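Side-chain contacts in probable transcriptional regulator (Pseudomonas aeruginosa PAO1, PDB 2GEN), which probably binds cis-regulatory DNA as a TetR-family transcription factor, using an N-terminal helix-turn-helix domain carried on an all-helical C-terminal body: residues H46-G49 with R53-G56; L58-I63 with R122-A127; A72-A77 with E81-L86; W94-P99 with A176-R181. All coordinates share one frame; numbering follows the deposited sequence.

Contact 1. Residues H46-G49 with R53-G56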
loop_
_atom_site.group_PDB
_atom_site.type_symbol
_atom_site.label_atom_id
_atom_site.label_comp_id
_atom_site.label_asym_id
_atom_site.label_seq_id
_atom_site.Cartn_x
_atom_site.Cartn_y
_atom_site.Cartn_z
ATOM N N HIS A 46 -28.815 17.878 -4.144
ATOM C CA HIS A 46 -29.539 17.952 -2.872
ATOM C C HIS A 46 -28.970 16.964 -1.856
ATOM O O HIS A 46 -28.667 17.338 -0.719
ATOM C CB HIS A 46 -31.047 17.727 -3.048
ATOM C CG HIS A 46 -31.828 17.944 -1.787
ATOM N ND1 HIS A 46 -32.413 16.911 -1.085
ATOM C CD2 HIS A 46 -32.098 19.073 -1.087
ATOM C CE1 HIS A 46 -33.020 17.396 -0.015
ATOM N NE2 HIS A 46 -32.840 18.703 0.011
ATOM N N HIS A 47 -28.816 15.715 -2.290
ATOM C CA HIS A 47 -28.247 14.658 -1.448
ATOM C C HIS A 47 -26.787 14.925 -1.134
ATOM O O HIS A 47 -26.379 14.857 0.035
ATOM C CB HIS A 47 -28.402 13.294 -2.111
ATOM C CG HIS A 47 -29.822 12.856 -2.262
ATOM N ND1 HIS A 47 -30.687 12.746 -1.193
ATOM C CD2 HIS A 47 -30.533 12.501 -3.360
ATOM C CE1 HIS A 47 -31.867 12.336 -1.626
ATOM N NE2 HIS A 47 -31.799 12.177 -2.935
ATOM N N PHE A 48 -26.004 15.241 -2.163
ATOM C CA PHE A 48 -24.575 15.455 -1.997
ATOM C C PHE A 48 -24.071 16.804 -2.523
ATOM O O PHE A 48 -23.793 17.699 -1.732
ATOM C CB PHE A 48 -23.779 14.310 -2.641
ATOM C CG PHE A 48 -24.029 12.957 -2.017
ATOM C CD1 PHE A 48 -23.741 12.727 -0.671
ATOM C CD2 PHE A 48 -24.540 11.908 -2.780
ATOM C CE1 PHE A 48 -23.953 11.473 -0.095
ATOM C CE2 PHE A 48 -24.755 10.645 -2.208
ATOM C CZ PHE A 48 -24.466 10.436 -0.863
ATOM N N GLY A 49 -23.934 16.919 -3.843
ATOM C CA GLY A 49 -23.203 18.019 -4.479
ATOM C C GLY A 49 -22.707 17.598 -5.851
ATOM O O GLY A 49 -23.316 16.744 -6.495
ATOM N N ARG A 53 -17.638 16.233 -4.800
ATOM C CA ARG A 53 -18.207 15.929 -3.490
ATOM C C ARG A 53 -18.669 14.463 -3.432
ATOM O O ARG A 53 -18.418 13.771 -2.449
ATOM C CB ARG A 53 -19.345 16.852 -3.121
ATOM C CG ARG A 53 -19.492 16.928 -1.611
ATOM C CD ARG A 53 -20.845 16.490 -1.245
ATOM N NE ARG A 53 -21.016 16.315 0.195
ATOM C CZ ARG A 53 -21.271 17.305 1.044
ATOM N NH1 ARG A 53 -21.323 18.563 0.611
ATOM N NH2 ARG A 53 -21.437 17.043 2.331
ATOM N N ILE A 54 -19.322 14.015 -4.501
ATOM C CA ILE A 54 -19.747 12.622 -4.635
ATOM C C ILE A 54 -18.548 11.673 -4.531
ATOM O O ILE A 54 -18.627 10.622 -3.855
ATOM C CB ILE A 54 -20.530 12.388 -5.942
ATOM C CG1 ILE A 54 -21.896 13.085 -5.864
ATOM C CG2 ILE A 54 -20.732 10.907 -6.195
ATOM C CD1 ILE A 54 -22.729 13.043 -7.173
ATOM N N HIS A 55 -17.456 12.040 -5.196
ATOM C CA HIS A 55 -16.180 11.312 -5.126
ATOM C C HIS A 55 -15.681 11.136 -3.674
ATOM O O HIS A 55 -15.350 10.010 -3.250
ATOM C CB HIS A 55 -15.150 12.047 -5.987
ATOM C CG HIS A 55 -13.791 11.432 -5.996
ATOM N ND1 HIS A 55 -12.844 11.702 -5.033
ATOM C CD2 HIS A 55 -13.203 10.594 -6.878
ATOM C CE1 HIS A 55 -11.735 11.046 -5.312
ATOM N NE2 HIS A 55 -11.928 10.362 -6.426
ATOM N N GLY A 56 -15.645 12.224 -2.908
ATOM C CA GLY A 56 -15.234 12.157 -1.496
ATOM C C GLY A 56 -16.223 11.387 -0.618
ATOM O O GLY A 56 -15.816 10.652 0.294
#

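Contact 2. Residues L58-I63 with R122-A127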
loop_
_atom_site.group_PDB
_atom_site.type_symbol
_atom_site.label_atom_id
_atom_site.label_comp_id
_atom_site.label_asym_id
_atom_site.label_seq_id
_atom_site.Cartn_x
_atom_site.Cartn_y
_atom_site.Cartn_z
ATOM N N LEU A 58 -18.109 8.935 -1.636
ATOM C CA LEU A 58 -17.869 7.527 -1.996
ATOM C C LEU A 58 -16.680 6.957 -1.193
ATOM O O LEU A 58 -16.723 5.808 -0.670
ATOM C CB LEU A 58 -17.646 7.382 -3.513
ATOM C CG LEU A 58 -17.327 5.967 -4.054
ATOM C CD1 LEU A 58 -18.473 4.985 -3.723
ATOM C CD2 LEU A 58 -17.005 5.970 -5.563
ATOM N N TYR A 59 -15.626 7.765 -1.087
ATOM C CA TYR A 59 -14.441 7.386 -0.318
ATOM C C TYR A 59 -14.813 7.170 1.146
ATOM O O TYR A 59 -14.524 6.097 1.743
ATOM C CB TYR A 59 -13.322 8.443 -0.442
ATOM C CG TYR A 59 -12.066 7.989 0.243
ATOM C CD1 TYR A 59 -11.126 7.206 -0.426
ATOM C CD2 TYR A 59 -11.840 8.306 1.583
ATOM C CE1 TYR A 59 -9.959 6.759 0.252
ATOM C CE2 TYR A 59 -10.706 7.873 2.248
ATOM C CZ TYR A 59 -9.783 7.112 1.601
ATOM O OH TYR A 59 -8.688 6.674 2.324
ATOM N N LEU A 60 -15.444 8.177 1.741
ATOM C CA LEU A 60 -15.772 8.107 3.172
ATOM C C LEU A 60 -16.734 6.958 3.491
ATOM O O LEU A 60 -16.613 6.308 4.544
ATOM C CB LEU A 60 -16.362 9.424 3.665
ATOM C CG LEU A 60 -15.447 10.659 3.596
ATOM C CD1 LEU A 60 -16.261 11.882 4.030
ATOM C CD2 LEU A 60 -14.209 10.520 4.484
ATOM N N ALA A 61 -17.704 6.724 2.607
ATOM C CA ALA A 61 -18.624 5.583 2.797
ATOM C C ALA A 61 -17.897 4.244 2.765
ATOM O O ALA A 61 -18.268 3.325 3.521
ATOM C CB ALA A 61 -19.720 5.598 1.767
ATOM N N GLY A 62 -16.888 4.128 1.903
ATOM C CA GLY A 62 -16.124 2.892 1.778
ATOM C C GLY A 62 -15.316 2.592 3.023
ATOM O O GLY A 62 -15.382 1.485 3.558
ATOM N N ILE A 63 -14.538 3.562 3.509
ATOM C CA ILE A 63 -13.862 3.342 4.792
ATOM C C ILE A 63 -14.868 3.158 5.933
ATOM O O ILE A 63 -14.621 2.371 6.858
ATOM C CB ILE A 63 -12.743 4.398 5.110
ATOM C CG1 ILE A 63 -13.340 5.814 5.256
ATOM C CG2 ILE A 63 -11.666 4.345 4.029
ATOM C CD1 ILE A 63 -12.325 6.855 5.825
ATOM N N ARG A 122 -10.292 13.311 8.393
ATOM C CA ARG A 122 -9.482 13.285 9.626
ATOM C C ARG A 122 -10.289 12.847 10.853
ATOM O O ARG A 122 -9.811 12.007 11.645
ATOM C CB ARG A 122 -8.802 14.637 9.911
ATOM C CG ARG A 122 -7.668 15.015 8.968
ATOM C CD ARG A 122 -7.098 16.420 9.342
ATOM N NE ARG A 122 -6.686 16.504 10.754
ATOM C CZ ARG A 122 -5.555 16.003 11.261
ATOM N NH1 ARG A 122 -4.689 15.347 10.490
ATOM N NH2 ARG A 122 -5.286 16.152 12.555
ATOM N N ALA A 123 -11.482 13.429 11.028
ATOM C CA ALA A 123 -12.372 13.082 12.132
ATOM C C ALA A 123 -12.831 11.609 12.069
ATOM O O ALA A 123 -12.849 10.897 13.109
ATOM C CB ALA A 123 -13.575 14.018 12.142
ATOM N N ASP A 124 -13.188 11.147 10.863
ATOM C CA ASP A 124 -13.577 9.738 10.668
ATOM C C ASP A 124 -12.414 8.827 11.026
ATOM O O ASP A 124 -12.599 7.862 11.785
ATOM C CB ASP A 124 -14.016 9.454 9.222
ATOM C CG ASP A 124 -15.410 9.956 8.930
ATOM O OD1 ASP A 124 -15.991 10.621 9.817
ATOM O OD2 ASP A 124 -15.918 9.687 7.815
ATOM N N ASN A 125 -11.240 9.108 10.455
ATOM C CA ASN A 125 -10.022 8.338 10.751
ATOM C C ASN A 125 -9.753 8.298 12.264
ATOM O O ASN A 125 -9.449 7.231 12.829
ATOM C CB ASN A 125 -8.795 8.952 10.080
ATOM C CG ASN A 125 -8.725 8.694 8.590
ATOM O OD1 ASN A 125 -7.934 9.506 7.908
ATOM N ND2 ASN A 125 -9.360 7.785 8.060
ATOM N N GLN A 126 -9.862 9.457 12.922
ATOM C CA GLN A 126 -9.654 9.518 14.382
ATOM C C GLN A 126 -10.644 8.618 15.155
ATOM O O GLN A 126 -10.247 7.891 16.098
ATOM C CB GLN A 126 -9.760 10.985 14.846
ATOM C CG GLN A 126 -9.500 11.295 16.324
ATOM C CD GLN A 126 -9.338 12.823 16.558
ATOM O OE1 GLN A 126 -9.946 13.639 15.843
ATOM N NE2 GLN A 126 -8.489 13.208 17.533
ATOM N N ALA A 127 -11.918 8.671 14.782
ATOM C CA ALA A 127 -12.944 7.863 15.448
ATOM C C ALA A 127 -12.638 6.377 15.237
ATOM O O ALA A 127 -12.773 5.564 16.156
ATOM C CB ALA A 127 -14.348 8.189 14.910
HETATM O O HOH W 1 -8.342 6.838 5.133
HETATM O O HOH W 2 -16.101 7.206 7.230
#

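Contact 3. Residues A72-A77 with E81-L86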
loop_
_atom_site.group_PDB
_atom_site.type_symbol
_atom_site.label_atom_id
_atom_site.label_comp_id
_atom_site.label_asym_id
_atom_site.label_seq_id
_atom_site.Cartn_x
_atom_site.Cartn_y
_atom_site.Cartn_z
ATOM N N ALA A 72 -19.500 -4.039 14.576
ATOM C CA ALA A 72 -20.382 -5.210 14.749
ATOM C C ALA A 72 -19.620 -6.378 15.370
ATOM O O ALA A 72 -20.097 -7.073 16.267
ATOM C CB ALA A 72 -21.015 -5.621 13.412
ATOM N N GLY A 73 -18.417 -6.602 14.886
ATOM C CA GLY A 73 -17.635 -7.744 15.337
ATOM C C GLY A 73 -17.062 -7.615 16.750
ATOM O O GLY A 73 -17.000 -8.598 17.473
ATOM N N PHE A 74 -16.608 -6.426 17.130
ATOM C CA PHE A 74 -15.957 -6.268 18.449
ATOM C C PHE A 74 -16.929 -6.704 19.526
ATOM O O PHE A 74 -16.528 -7.406 20.475
ATOM C CB PHE A 74 -15.508 -4.829 18.658
ATOM C CG PHE A 74 -14.281 -4.434 17.842
ATOM C CD1 PHE A 74 -13.250 -5.338 17.607
ATOM C CD2 PHE A 74 -14.122 -3.103 17.405
ATOM C CE1 PHE A 74 -12.113 -4.964 16.861
ATOM C CE2 PHE A 74 -12.961 -2.700 16.686
ATOM C CZ PHE A 74 -11.966 -3.625 16.417
ATOM N N ALA A 75 -18.205 -6.369 19.307
ATOM C CA ALA A 75 -19.283 -6.731 20.233
ATOM C C ALA A 75 -19.375 -8.241 20.543
ATOM O O ALA A 75 -19.699 -8.600 21.667
ATOM C CB ALA A 75 -20.619 -6.172 19.731
ATOM N N ARG A 76 -19.066 -9.131 19.576
ATOM C CA ARG A 76 -19.232 -10.587 19.758
ATOM C C ARG A 76 -17.941 -11.459 19.752
ATOM O O ARG A 76 -17.991 -12.727 19.782
ATOM C CB ARG A 76 -20.210 -11.116 18.699
ATOM C CG ARG A 76 -21.580 -10.458 18.799
ATOM C CD ARG A 76 -22.620 -11.104 17.907
ATOM N NE ARG A 76 -23.378 -12.136 18.610
ATOM C CZ ARG A 76 -24.448 -11.906 19.370
ATOM N NH1 ARG A 76 -24.887 -10.670 19.562
ATOM N NH2 ARG A 76 -25.067 -12.918 19.962
ATOM N N ALA A 77 -16.787 -10.793 19.639
ATOM C CA ALA A 77 -15.507 -11.505 19.624
ATOM C C ALA A 77 -15.265 -12.079 21.027
ATOM O O ALA A 77 -15.340 -11.334 22.036
ATOM C CB ALA A 77 -14.358 -10.519 19.273
ATOM N N GLU A 81 -7.655 -13.432 20.273
ATOM C CA GLU A 81 -7.441 -14.065 18.963
ATOM C C GLU A 81 -8.552 -13.687 17.959
ATOM O O GLU A 81 -8.291 -13.212 16.838
ATOM C CB GLU A 81 -7.377 -15.583 19.107
ATOM C CG GLU A 81 -7.163 -16.276 17.771
ATOM C CD GLU A 81 -7.087 -17.784 17.860
ATOM O OE1 GLU A 81 -7.197 -18.358 18.960
ATOM O OE2 GLU A 81 -6.958 -18.420 16.792
ATOM N N GLU A 82 -9.810 -13.870 18.354
ATOM C CA GLU A 82 -10.896 -13.437 17.470
ATOM C C GLU A 82 -10.872 -11.936 17.130
ATOM O O GLU A 82 -11.188 -11.504 16.011
ATOM C CB GLU A 82 -12.242 -13.804 18.085
ATOM C CG GLU A 82 -12.530 -15.313 18.047
ATOM C CD GLU A 82 -14.018 -15.647 18.275
ATOM O OE1 GLU A 82 -14.837 -14.743 18.595
ATOM O OE2 GLU A 82 -14.350 -16.850 18.183
ATOM N N THR A 83 -10.490 -11.106 18.105
ATOM C CA THR A 83 -10.447 -9.659 17.858
ATOM C C THR A 83 -9.430 -9.302 16.766
ATOM O O THR A 83 -9.688 -8.506 15.877
ATOM C CB THR A 83 -10.209 -8.939 19.239
ATOM O OG1 THR A 83 -11.258 -9.307 20.151
ATOM C CG2 THR A 83 -10.201 -7.419 19.039
ATOM N N VAL A 84 -8.252 -9.921 16.834
ATOM C CA VAL A 84 -7.221 -9.721 15.860
ATOM C C VAL A 84 -7.670 -10.270 14.500
ATOM O O VAL A 84 -7.602 -9.584 13.491
ATOM C CB VAL A 84 -5.931 -10.404 16.318
ATOM C CG1 VAL A 84 -4.908 -10.397 15.210
ATOM C CG2 VAL A 84 -5.336 -9.592 17.490
ATOM N N ARG A 85 -8.203 -11.479 14.523
ATOM C CA ARG A 85 -8.664 -12.103 13.238
ATOM C C ARG A 85 -9.683 -11.218 12.546
ATOM O O ARG A 85 -9.669 -11.120 11.331
ATOM C CB ARG A 85 -9.274 -13.464 13.472
ATOM C CG ARG A 85 -8.266 -14.603 13.835
ATOM C CD ARG A 85 -9.033 -15.849 14.269
ATOM N NE ARG A 85 -9.866 -16.340 13.169
ATOM C CZ ARG A 85 -9.433 -17.130 12.174
ATOM N NH1 ARG A 85 -8.189 -17.619 12.145
ATOM N NH2 ARG A 85 -10.293 -17.480 11.208
ATOM N N LEU A 86 -10.599 -10.609 13.308
ATOM C CA LEU A 86 -11.656 -9.739 12.798
ATOM C C LEU A 86 -11.111 -8.595 11.981
ATOM O O LEU A 86 -11.696 -8.233 10.970
ATOM C CB LEU A 86 -12.523 -9.242 13.987
ATOM C CG LEU A 86 -13.652 -8.311 13.544
ATOM C CD1 LEU A 86 -14.765 -9.130 12.883
ATOM C CD2 LEU A 86 -14.130 -7.586 14.801
HETATM O O HOH W 3 -13.262 -7.524 20.696
#

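Contact 4. Residues W94-P99 with A176-R181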
loop_
_atom_site.group_PDB
_atom_site.type_symbol
_atom_site.label_atom_id
_atom_site.label_comp_id
_atom_site.label_asym_id
_atom_site.label_seq_id
_atom_site.Cartn_x
_atom_site.Cartn_y
_atom_site.Cartn_z
ATOM N N TRP A 94 -14.568 -7.693 2.776
ATOM C CA TRP A 94 -15.095 -6.478 2.196
ATOM C C TRP A 94 -14.500 -6.239 0.777
ATOM O O TRP A 94 -15.234 -5.895 -0.178
ATOM C CB TRP A 94 -14.867 -5.269 3.131
ATOM C CG TRP A 94 -15.566 -4.032 2.589
ATOM C CD1 TRP A 94 -16.886 -3.627 2.828
ATOM C CD2 TRP A 94 -15.010 -3.083 1.701
ATOM N NE1 TRP A 94 -17.141 -2.457 2.129
ATOM C CE2 TRP A 94 -16.012 -2.102 1.440
ATOM C CE3 TRP A 94 -13.751 -2.941 1.101
ATOM C CZ2 TRP A 94 -15.777 -1.001 0.584
ATOM C CZ3 TRP A 94 -13.520 -1.827 0.264
ATOM C CH2 TRP A 94 -14.538 -0.895 0.024
ATOM N N VAL A 95 -13.191 -6.481 0.630
ATOM C CA VAL A 95 -12.541 -6.309 -0.674
ATOM C C VAL A 95 -13.115 -7.333 -1.675
ATOM O O VAL A 95 -13.428 -6.962 -2.809
ATOM C CB VAL A 95 -11.038 -6.473 -0.549
ATOM C CG1 VAL A 95 -10.375 -6.661 -1.945
ATOM C CG2 VAL A 95 -10.461 -5.282 0.259
ATOM N N VAL A 96 -13.237 -8.585 -1.253
ATOM C CA VAL A 96 -13.713 -9.660 -2.178
ATOM C C VAL A 96 -15.148 -9.323 -2.683
ATOM O O VAL A 96 -15.470 -9.567 -3.853
ATOM C CB VAL A 96 -13.647 -11.054 -1.532
ATOM C CG1 VAL A 96 -14.431 -12.086 -2.404
ATOM C CG2 VAL A 96 -12.188 -11.484 -1.376
ATOM N N ALA A 97 -15.976 -8.787 -1.785
ATOM C CA ALA A 97 -17.373 -8.389 -2.044
ATOM C C ALA A 97 -17.491 -7.096 -2.844
ATOM O O ALA A 97 -18.509 -6.852 -3.526
ATOM C CB ALA A 97 -18.108 -8.225 -0.750
ATOM N N ASN A 98 -16.466 -6.255 -2.728
ATOM C CA ASN A 98 -16.476 -4.894 -3.290
ATOM C C ASN A 98 -15.158 -4.537 -4.015
ATOM O O ASN A 98 -14.515 -3.555 -3.651
ATOM C CB ASN A 98 -16.804 -3.836 -2.205
ATOM C CG ASN A 98 -18.091 -4.106 -1.441
ATOM O OD1 ASN A 98 -19.167 -3.660 -1.846
ATOM N ND2 ASN A 98 -17.996 -4.817 -0.306
ATOM N N PRO A 99 -14.747 -5.321 -5.018
ATOM C CA PRO A 99 -13.416 -5.085 -5.562
ATOM C C PRO A 99 -13.248 -3.719 -6.221
ATOM O O PRO A 99 -12.186 -3.083 -6.070
ATOM C CB PRO A 99 -13.219 -6.230 -6.560
ATOM C CG PRO A 99 -14.587 -6.719 -6.860
ATOM C CD PRO A 99 -15.389 -6.510 -5.637
ATOM N N ALA A 176 -6.205 -16.606 -5.497
ATOM C CA ALA A 176 -7.492 -15.949 -5.273
ATOM C C ALA A 176 -7.403 -15.318 -3.875
ATOM O O ALA A 176 -7.034 -16.008 -2.915
ATOM C CB ALA A 176 -8.623 -16.956 -5.336
ATOM N N LEU A 177 -7.670 -14.016 -3.773
ATOM C CA LEU A 177 -7.680 -13.344 -2.445
ATOM C C LEU A 177 -8.494 -14.085 -1.377
ATOM O O LEU A 177 -7.973 -14.259 -0.268
ATOM C CB LEU A 177 -8.110 -11.867 -2.533
ATOM C CG LEU A 177 -7.935 -11.039 -1.243
ATOM C CD1 LEU A 177 -6.475 -10.984 -0.777
ATOM C CD2 LEU A 177 -8.492 -9.625 -1.401
ATOM N N ALA A 178 -9.720 -14.546 -1.695
ATOM C CA ALA A 178 -10.529 -15.323 -0.750
ATOM C C ALA A 178 -9.824 -16.590 -0.293
ATOM O O ALA A 178 -10.013 -17.006 0.837
ATOM C CB ALA A 178 -11.928 -15.673 -1.333
ATOM N N ASP A 179 -8.983 -17.191 -1.152
ATOM C CA ASP A 179 -8.281 -18.423 -0.777
ATOM C C ASP A 179 -7.142 -18.159 0.211
ATOM O O ASP A 179 -6.544 -19.092 0.699
ATOM C CB ASP A 179 -7.688 -19.158 -2.008
ATOM C CG ASP A 179 -8.721 -19.972 -2.800
ATOM O OD1 ASP A 179 -9.823 -20.248 -2.272
ATOM O OD2 ASP A 179 -8.391 -20.342 -3.974
ATOM N N CYS A 180 -6.813 -16.895 0.483
ATOM C CA CYS A 180 -5.755 -16.608 1.461
ATOM C C CYS A 180 -6.346 -16.020 2.750
ATOM O O CYS A 180 -5.603 -15.639 3.640
ATOM C CB CYS A 180 -4.775 -15.600 0.902
ATOM S SG CYS A 180 -3.958 -16.212 -0.610
ATOM N N ARG A 181 -7.662 -15.982 2.848
ATOM C CA ARG A 181 -8.308 -15.376 4.030
ATOM C C ARG A 181 -7.877 -16.034 5.346
ATOM O O ARG A 181 -7.431 -15.322 6.281
ATOM C CB ARG A 181 -9.846 -15.408 3.880
ATOM C CG ARG A 181 -10.602 -14.964 5.139
ATOM C CD ARG A 181 -12.014 -15.409 4.912
ATOM N NE ARG A 181 -13.021 -14.714 5.685
ATOM C CZ ARG A 181 -13.544 -15.173 6.815
ATOM N NH1 ARG A 181 -13.099 -16.311 7.414
ATOM N NH2 ARG A 181 -14.515 -14.494 7.375
#

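Contact 1. Residues H46-G49 with R53-G56
Phe48 meets Arg53 and Ile54 through its CB and its backbone carbonyl, while its ring stands up from the contact against helix 9-23. CB touches two aliphatic carbons roughly a right angle apart, Arg53 CD and Ile54 CG1, each 3.9 Å from Phe48 CB. CG lies anti to the carbonyl carbon (chi1 -63°), which sends the ring toward Lys9 and Leu13, with His47 CB above one ring face, near its rim. Arg53 runs back along the turn toward Phe48, its chain bent at chi2 (-121°), until Arg53 CD comes within 3.2 Å of Phe48 O. The guanidinium passes obliquely beside the same oxygen and finds its salt bridge elsewhere, NE to Glu57 OE2. This is the step out of the predicted helix-turn-helix: helix 41-47, at the place of the recognition helix, gives way at Phe48, and helix 51-76, the long connecting helix of the TetR fold, begins just beyond. Gly49 suits this corner because it accepts a phi of 156°, and without a side chain its CA can approach Arg53 CA to 5.5 Å. Its carbonyl is turned toward Ile54, whose terminal CD1 lies 3.8 Å from Gly49 O. Branched and buried, Ile54 packs against the turn and also touches Ala16, while Asn50 OD1 is hydrogen-bonded to Arg53 N.

Contact 2. Residues L58-I63 with R122-A127
Leu60 and Asp124 both hold CG anti to the carbonyl carbon (chi1 -63° and -77°), and their side chains run roughly perpendicular between helix 51-76 and helix 118-141. Here the long connecting helix of the TetR fold packs against a helix of the C-terminal bundle. Leu60 CD2 lies 3.8 Å from Asp124 OD2, an apolar methyl beside a carboxylate oxygen. One turn on, Ile63 has CG1 between the backbone N and the carbonyl carbon (chi1 64°); this turns the longer branch toward helix 118-141, and Ile63 CD1 comes within 3.8 Å of Asn125 ND2. The backbones stay well separated, so the helices meet through side chains and two waters. Leucine and isoleucine suit their helix because they also pack on Leu121, whereas Asp124 and Asn125 each present a polar atom to a separate water. Asn125 divides its amide: OD1 accepts a hydrogen bond from Arg109 NH2, and ND2 donates to a water at 3.2 Å. That water lies 2.8 Å from Tyr59 OH, in the plane of the tyrosine ring at its edge. The second water donates twice, to Leu60 O at 2.9 Å and to Asp124 OD2 at 2.6 Å.

Contact 3. Residues A72-A77 with E81-L86
A helical hairpin brings these segments together: helix 51-76 ends, the chain reverses in a few residues, and helix 80-97 returns beside it. The local axes are 9.6 Å apart and nearly antiparallel, at 169°. Farthest from the turn, Leu86 reaches across with CG anti to its backbone N (chi1 180°) and lays its CD2 methyl on the backbone of Gly73, 3.5 Å from Gly73 C. Glycine suits this position because it offers a bare helix surface on which the leucine branch can settle. The same methyl touches the neighbouring ring obliquely, Leu86 CD2 lying 3.7 Å from Phe74 CD1. Thr83 adds its own methyl, with CG2 3.8 Å from Phe74 CE1, the threonine standing nearly square to the phenylalanine. A large ring suits this site because it also packs on Arg131, Ile132 and Ala135 of helix 118-141. Nearer the turn the small Ala77 lets the chain come close to helix 80-97, its CB 3.4 Å from Thr83 OG1. Glu82 stretches alongside, and its OE1 lies 3.5 Å from Ala77 CA.

The polar ends look to the turn itself: Glu82 OE1 accepts from Arg78 N, and Thr83 OG1 donates to Ser79 O. A water also donates to Thr83 OG1 at 2.7 Å and, over a longer 3.3 Å, to Phe74 O. The hairpin is thus closed mainly by methyl, ring and backbone packing, while Glu82 and Thr83 bond to the connecting turn and Thr83 also reaches Phe74 O through that water.

Contact 4. Residues W94-P99 with A176-R181
Val96 and Leu177 bury the most surface here, with Ala178 and Val95 adding smaller shares. Leu177 reaches toward helix 80-97 from the loop that precedes helix 181-192. Its CG is anti to the backbone N (chi1 -171°), an extended course that carries the CD2 methyl in among the two valines. There Leu177 CD2 lies 3.6 Å from Val95 CG1, one side chain set crosswise to the other. Against Val96 the approach differs: the two side chains lie side by side, pointing opposite ways, and Leu177 CD2 is 4.1 Å from Val96 CG2. That same valine methyl also rests on the following residue, 3.9 Å from Ala178 N and 4.2 Å from Ala178 CB. A beta-branched residue suits this spot because its CG2 methyl lies against the start of the 3-10 segment 178-180, where alanine is small enough to allow it. Leucine is long enough to pass inward, where it also packs on Ile92 and Trp168. At the end of helix 80-97 Asn98 folds back, and its ND2 donates to Trp94 O over 3.0 Å, the N-H pointing at the oxygen at 158°; ND2 also lies above one face of the Trp94 ring, toward its rim. Arg181 makes a salt bridge with Asp93, and Cys180 packs on Cys152 of the second subunit. Such packing beside the subunit interface is consistent with the helical C-terminal domain through which TetR-family proteins dimerise.

In the fold
Helix 51-76 is the common thread of the first three contacts: contact 1 lies at its start, contact 2 follows some 15 Å away between centres, and contact 3 closes its far end, about 33 Å from contact 1 between centres and on the opposite side of the chain's centre. Contact 3 is nested inside the loop closed by contact 2. Helix 80-97 then leads from contact 3 to contact 4, whose segments alternate with those of contact 2; the two touch where Gly62 O packs on Trp94 CZ2. The predicted DNA-binding end is thus joined by one continuous helix to the C-terminal body, an arrangement through which TetR-family proteins generally couple core movements to DNA binding.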